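Local coordinates for serine-pyruvate aminotransferase (AgxT) (Sulfolobus solfataricus, PDB 3ZRP), which probably transfers the amino group of serine to pyruvate, and perhaps that of alanine to glyoxylate, with pyridoxal 5'-phosphate as cofactor, at residues K104-S109 and E120-K125; A280-L285 and T302-K307. All coordinates share one frame; numbering follows the deposited sequence. Where two conformers were deposited one is given.

Contact 1 (K104-S109 and E120-K125)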
loop_
_atom_site.group_PDB
_atom_site.type_symbol
_atom_site.label_atom_id
_atom_site.label_comp_id
_atom_site.label_asym_id
_atom_site.label_seq_id
_atom_site.Cartn_x
_atom_site.Cartn_y
_atom_site.Cartn_z
ATOM N N LYS A 104 15.391 -9.492 22.081
ATOM C CA LYS A 104 16.468 -10.468 22.021
ATOM C C LYS A 104 16.278 -11.333 20.773
ATOM O O LYS A 104 15.155 -11.750 20.486
ATOM C CB LYS A 104 16.481 -11.353 23.273
ATOM C CG LYS A 104 17.613 -12.395 23.262
ATOM C CD LYS A 104 17.968 -12.876 24.655
ATOM C CE LYS A 104 18.929 -14.063 24.603
ATOM N NZ LYS A 104 20.280 -13.607 24.166
ATOM N N VAL A 105 17.369 -11.599 20.057
ATOM C CA VAL A 105 17.325 -12.432 18.847
ATOM C C VAL A 105 18.142 -13.730 19.009
ATOM O O VAL A 105 19.287 -13.689 19.432
ATOM C CB VAL A 105 17.831 -11.662 17.582
ATOM C CG1 VAL A 105 17.529 -12.462 16.317
ATOM C CG2 VAL A 105 17.200 -10.261 17.475
ATOM N N LEU A 106 17.522 -14.877 18.721
ATOM C CA LEU A 106 18.248 -16.153 18.577
ATOM C C LEU A 106 18.551 -16.394 17.089
ATOM O O LEU A 106 17.650 -16.271 16.248
ATOM C CB LEU A 106 17.407 -17.324 19.104
ATOM C CG LEU A 106 17.008 -17.334 20.587
ATOM C CD1 LEU A 106 16.060 -18.508 20.876
ATOM C CD2 LEU A 106 18.272 -17.392 21.462
ATOM N N ARG A 107 19.805 -16.716 16.767
ATOM C CA ARG A 107 20.170 -17.073 15.388
ATOM C C ARG A 107 20.921 -18.412 15.336
ATOM O O ARG A 107 21.618 -18.758 16.318
ATOM C CB ARG A 107 21.085 -15.978 14.814
ATOM C CG ARG A 107 20.395 -14.636 14.634
ATOM C CD ARG A 107 21.328 -13.613 14.012
ATOM N NE ARG A 107 20.601 -12.372 13.746
ATOM C CZ ARG A 107 20.474 -11.365 14.606
ATOM N NH1 ARG A 107 21.022 -11.425 15.826
ATOM N NH2 ARG A 107 19.796 -10.281 14.237
ATOM N N PRO A 108 20.825 -19.153 14.197
ATOM C CA PRO A 108 21.623 -20.388 14.005
ATOM C C PRO A 108 22.858 -20.141 13.147
ATOM O O PRO A 108 23.112 -18.985 12.786
ATOM C CB PRO A 108 20.647 -21.294 13.254
ATOM C CG PRO A 108 19.852 -20.304 12.351
ATOM C CD PRO A 108 19.872 -18.945 13.074
ATOM N N SER A 109 23.636 -21.196 12.841
ATOM C CA SER A 109 24.744 -21.092 11.883
ATOM C C SER A 109 24.163 -20.776 10.508
ATOM O O SER A 109 23.004 -21.081 10.268
ATOM C CB SER A 109 25.543 -22.403 11.829
ATOM O OG SER A 109 25.777 -22.889 13.137
ATOM N N GLU A 120 12.692 -23.141 23.379
ATOM C CA GLU A 120 12.134 -23.563 24.665
ATOM C C GLU A 120 13.016 -23.146 25.846
ATOM O O GLU A 120 12.516 -22.606 26.823
ATOM C CB GLU A 120 11.934 -25.084 24.686
ATOM C CG GLU A 120 11.291 -25.610 25.964
ATOM C CD GLU A 120 11.294 -27.129 26.036
ATOM O OE1 GLU A 120 12.209 -27.761 25.472
ATOM O OE2 GLU A 120 10.401 -27.687 26.698
ATOM N N GLU A 121 14.319 -23.388 25.728
ATOM C CA GLU A 121 15.296 -23.045 26.760
ATOM C C GLU A 121 15.250 -21.546 27.092
ATOM O O GLU A 121 15.297 -21.140 28.274
ATOM C CB GLU A 121 16.705 -23.435 26.298
ATOM C CG GLU A 121 17.793 -23.245 27.343
ATOM C CD GLU A 121 19.205 -23.372 26.782
ATOM O OE1 GLU A 121 19.380 -23.703 25.586
ATOM O OE2 GLU A 121 20.159 -23.124 27.546
ATOM N N GLU A 122 15.150 -20.728 26.050
ATOM C CA GLU A 122 15.156 -19.280 26.217
ATOM C C GLU A 122 13.881 -18.787 26.881
ATOM O O GLU A 122 13.945 -17.989 27.839
ATOM C CB GLU A 122 15.412 -18.568 24.876
ATOM C CG GLU A 122 15.491 -17.043 24.981
ATOM C CD GLU A 122 16.606 -16.570 25.921
ATOM O OE1 GLU A 122 17.658 -17.234 26.021
ATOM O OE2 GLU A 122 16.436 -15.515 26.556
ATOM N N VAL A 123 12.729 -19.265 26.417
ATOM C CA VAL A 123 11.460 -18.758 26.953
ATOM C C VAL A 123 11.184 -19.291 28.367
ATOM O O VAL A 123 10.335 -18.750 29.067
ATOM C CB VAL A 123 10.228 -19.029 26.022
ATOM C CG1 VAL A 123 10.478 -18.425 24.632
ATOM C CG2 VAL A 123 9.873 -20.545 25.957
ATOM N N ARG A 124 11.895 -20.352 28.764
ATOM C CA ARG A 124 11.765 -20.908 30.125
ATOM C C ARG A 124 12.635 -20.158 31.109
ATOM O O ARG A 124 12.277 -20.026 32.282
ATOM C CB ARG A 124 12.097 -22.389 30.161
ATOM C CG ARG A 124 10.978 -23.242 29.634
ATOM C CD ARG A 124 11.349 -24.680 29.577
ATOM N NE ARG A 124 11.024 -25.357 30.831
ATOM C CZ ARG A 124 10.729 -26.652 30.932
ATOM N NH1 ARG A 124 10.689 -27.424 29.845
ATOM N NH2 ARG A 124 10.455 -27.166 32.125
ATOM N N LYS A 125 13.765 -19.656 30.618
ATOM C CA LYS A 125 14.709 -18.896 31.427
ATOM C C LYS A 125 14.212 -17.472 31.711
ATOM O O LYS A 125 14.343 -16.968 32.835
ATOM C CB LYS A 125 16.066 -18.899 30.721
ATOM C CG LYS A 125 17.102 -17.967 31.307
ATOM C CD LYS A 125 18.427 -18.077 30.560
ATOM C CE LYS A 125 19.298 -16.858 30.870
ATOM N NZ LYS A 125 20.728 -17.082 30.510
#

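Contact 2 (A280-L285 and T302-K307)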
loop_
_atom_site.group_PDB
_atom_site.type_symbol
_atom_site.label_atom_id
_atom_site.label_comp_id
_atom_site.label_asym_id
_atom_site.label_seq_id
_atom_site.Cartn_x
_atom_site.Cartn_y
_atom_site.Cartn_z
ATOM N N ALA A 280 15.591 -32.914 -6.438
ATOM C CA ALA A 280 16.093 -34.153 -7.050
ATOM C C ALA A 280 16.966 -33.840 -8.246
ATOM O O ALA A 280 18.067 -34.401 -8.393
ATOM C CB ALA A 280 14.932 -35.065 -7.450
ATOM N N GLY A 281 16.496 -32.919 -9.088
ATOM C CA GLY A 281 17.259 -32.487 -10.244
ATOM C C GLY A 281 18.555 -31.783 -9.900
ATOM O O GLY A 281 19.560 -31.960 -10.590
ATOM N N LEU A 282 18.539 -30.962 -8.846
ATOM C CA LEU A 282 19.747 -30.240 -8.426
ATOM C C LEU A 282 20.815 -31.192 -7.880
ATOM O O LEU A 282 22.009 -31.034 -8.151
ATOM C CB LEU A 282 19.405 -29.195 -7.345
ATOM C CG LEU A 282 18.570 -28.009 -7.846
ATOM C CD1 LEU A 282 18.059 -27.183 -6.670
ATOM C CD2 LEU A 282 19.387 -27.154 -8.803
ATOM N N GLU A 283 20.358 -32.145 -7.080
ATOM C CA GLU A 283 21.224 -33.165 -6.505
ATOM C C GLU A 283 21.856 -34.008 -7.623
ATOM O O GLU A 283 23.081 -34.187 -7.670
ATOM C CB GLU A 283 20.415 -34.049 -5.547
ATOM C CG GLU A 283 20.802 -33.930 -4.062
ATOM C CD GLU A 283 20.072 -32.826 -3.290
ATOM O OE1 GLU A 283 18.882 -32.545 -3.561
ATOM O OE2 GLU A 283 20.704 -32.242 -2.383
ATOM N N ALA A 284 21.024 -34.503 -8.536
ATOM C CA ALA A 284 21.517 -35.280 -9.677
ATOM C C ALA A 284 22.519 -34.506 -10.542
ATOM O O ALA A 284 23.380 -35.116 -11.182
ATOM C CB ALA A 284 20.354 -35.812 -10.512
ATOM N N LEU A 285 22.438 -33.171 -10.530
ATOM C CA LEU A 285 23.432 -32.324 -11.210
ATOM C C LEU A 285 24.719 -32.218 -10.394
ATOM O O LEU A 285 25.741 -31.698 -10.875
ATOM C CB LEU A 285 22.874 -30.920 -11.489
ATOM C CG LEU A 285 21.947 -30.689 -12.704
ATOM C CD1 LEU A 285 21.293 -29.289 -12.685
ATOM C CD2 LEU A 285 22.649 -30.905 -14.015
ATOM N N THR A 302 14.457 -22.499 -2.966
ATOM C CA THR A 302 15.642 -23.335 -2.830
ATOM C C THR A 302 16.847 -22.511 -3.239
ATOM O O THR A 302 16.853 -21.919 -4.306
ATOM C CB THR A 302 15.545 -24.599 -3.756
ATOM O OG1 THR A 302 14.346 -25.320 -3.443
ATOM C CG2 THR A 302 16.750 -25.519 -3.536
ATOM N N GLY A 303 17.862 -22.468 -2.377
ATOM C CA GLY A 303 19.105 -21.752 -2.682
ATOM C C GLY A 303 20.087 -22.732 -3.307
ATOM O O GLY A 303 20.204 -23.892 -2.850
ATOM N N VAL A 304 20.792 -22.280 -4.347
ATOM C CA VAL A 304 21.624 -23.169 -5.162
ATOM C C VAL A 304 23.041 -22.637 -5.109
ATOM O O VAL A 304 23.329 -21.587 -5.659
ATOM C CB VAL A 304 21.110 -23.277 -6.646
ATOM C CG1 VAL A 304 21.922 -24.284 -7.445
ATOM C CG2 VAL A 304 19.608 -23.675 -6.698
ATOM N N ILE A 305 23.914 -23.354 -4.396
ATOM C CA ILE A 305 25.308 -22.948 -4.258
ATOM C C ILE A 305 26.075 -23.162 -5.579
ATOM O O ILE A 305 25.955 -24.221 -6.209
ATOM C CB ILE A 305 26.010 -23.684 -3.081
ATOM C CG1 ILE A 305 25.383 -23.259 -1.739
ATOM C CG2 ILE A 305 27.513 -23.369 -3.061
ATOM C CD1 ILE A 305 25.530 -24.282 -0.627
ATOM N N LEU A 306 26.817 -22.134 -5.980
ATOM C CA LEU A 306 27.723 -22.175 -7.132
ATOM C C LEU A 306 29.184 -22.162 -6.685
ATOM O O LEU A 306 29.638 -21.217 -6.032
ATOM C CB LEU A 306 27.463 -20.995 -8.073
ATOM C CG LEU A 306 26.128 -21.019 -8.823
ATOM C CD1 LEU A 306 25.900 -19.711 -9.562
ATOM C CD2 LEU A 306 26.050 -22.212 -9.772
ATOM N N LYS A 307 29.918 -23.207 -7.065
ATOM C CA LYS A 307 31.316 -23.384 -6.668
ATOM C C LYS A 307 32.292 -22.625 -7.569
ATOM O O LYS A 307 33.369 -22.231 -7.127
ATOM C CB LYS A 307 31.666 -24.878 -6.639
ATOM C CG LYS A 307 30.827 -25.698 -5.654
ATOM C CD LYS A 307 31.422 -25.642 -4.250
ATOM C CE LYS A 307 30.352 -25.687 -3.160
ATOM N NZ LYS A 307 29.373 -26.802 -3.292
#

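Contact 1 (K104-S109 and E120-K125)
Glu122 meets Lys104 and Leu106 in a small helix-on-strand contact at the surface of the large, cofactor-binding sheet. Strand 102-106 is the outermost strand at its end of the seven-stranded sheet. The chain leaves it, forms helix 116-125 and returns as strand 128-134, parallel to the first and with strand 79-83 between them. This is a beta-alpha-beta crossover, and the contact joins its first strand to its helix. The backbones come nearest at Leu106 and Glu122, whose CA atoms are 8.8 Å apart.

No hydrogen bond links the two segments. The Lys104 chain is extended, with CG anti to the backbone N (chi1 -179°), up to chi4 (72°). The bend there turns NZ aside and leaves CD and CE beside the carboxylate. Lys104 CE lies 3.5 Å from Glu122 OE2, and Lys104 CD 3.6 Å. Lys104 NZ stays 4.8 Å from Glu122 OE1. Nearer the helix backbone, Leu106 CD1 lies 4.1 Å from Glu122 CB. The glutamate chain bends at chi2 (59°) and presents its carboxylate to the lysine chain. Its OE2 is hydrogen-bonded to the OH of Tyr128, on the returning strand. Leu81 of strand 79-83 touches the side chains of Lys104, Leu106 and Glu122.

Glu122 is thus held by Tyr128 rather than by an ion pair. Its carboxylate rests on Lys104 CD and CE, and CE, next to the ammonium, is probably slightly positive. Leu106 packs on the CB. The charge of Lys104 probably adds some electrostatic attraction, although the charged atoms are not in contact.

Contact 2 (A280-L285 and T302-K307)
Leu282 packs on Thr302 and Val304, joining a helix to the antiparallel sheet of the small C-terminal domain of the fold type I aminotransferase. Helix 264-284 lies against strand 301-305, an outer strand of the three-stranded sheet. Leu282 and Val304 have the closest CA atoms, 8.0 Å apart.

The apolar contacts come from the two methyls of Leu282. The CG of this residue sits anti to its carbonyl carbon (chi1 -69°), which sends the branched end to the strand. CD1 of Leu282 is 3.8 Å from CG2 of Thr302, methyl end to methyl end. Leu282 CD1 also touches CG2 of Val304, at 3.8 Å. The second branch, Leu282 CD2, is farther away, 4.1 Å from both CG1 and CG2 of Val304. Ile338 of the middle strand and Ile353 of helix 346-363 also touch Leu282, and all three residues of the contact are buried. Cutting Leu282 back to an alanine is likely to leave a gap here, with the methyls of Thr302 and Val304 deprived of their leucine partner.

The polar interactions run to other partners, since no hydrogen bond crosses the contact. The backbone of Thr302 pairs with Ile338 and that of Val304 with Phe336 on strand 335-339. Thr302 splits its two branches: CG2 meets the leucine, while OG1 forms a hydrogen bond with NE2 of His340.

In the fold
Along the chain, contact 1 closes before contact 2 opens. Their centres are 31 Å apart and their nearest atoms about 12 Å. Contact 1 belongs to the seven-stranded sheet and contact 2 to the three-stranded sheet of the C-terminal part. Each joins a helix to an outer strand, but the helix follows the strand in contact 1 and precedes it in contact 2. Contact 1 lies at the surface, away from the cofactor and calcium sites. Contact 2 is buried. Its Thr302 side chain is about 14 Å from a bound PLP. Its Val304 side chain is about 7 Å from that of Glu288, which binds calcium in a structure of this protein, though not in this chain. Neither contact bears directly on the other.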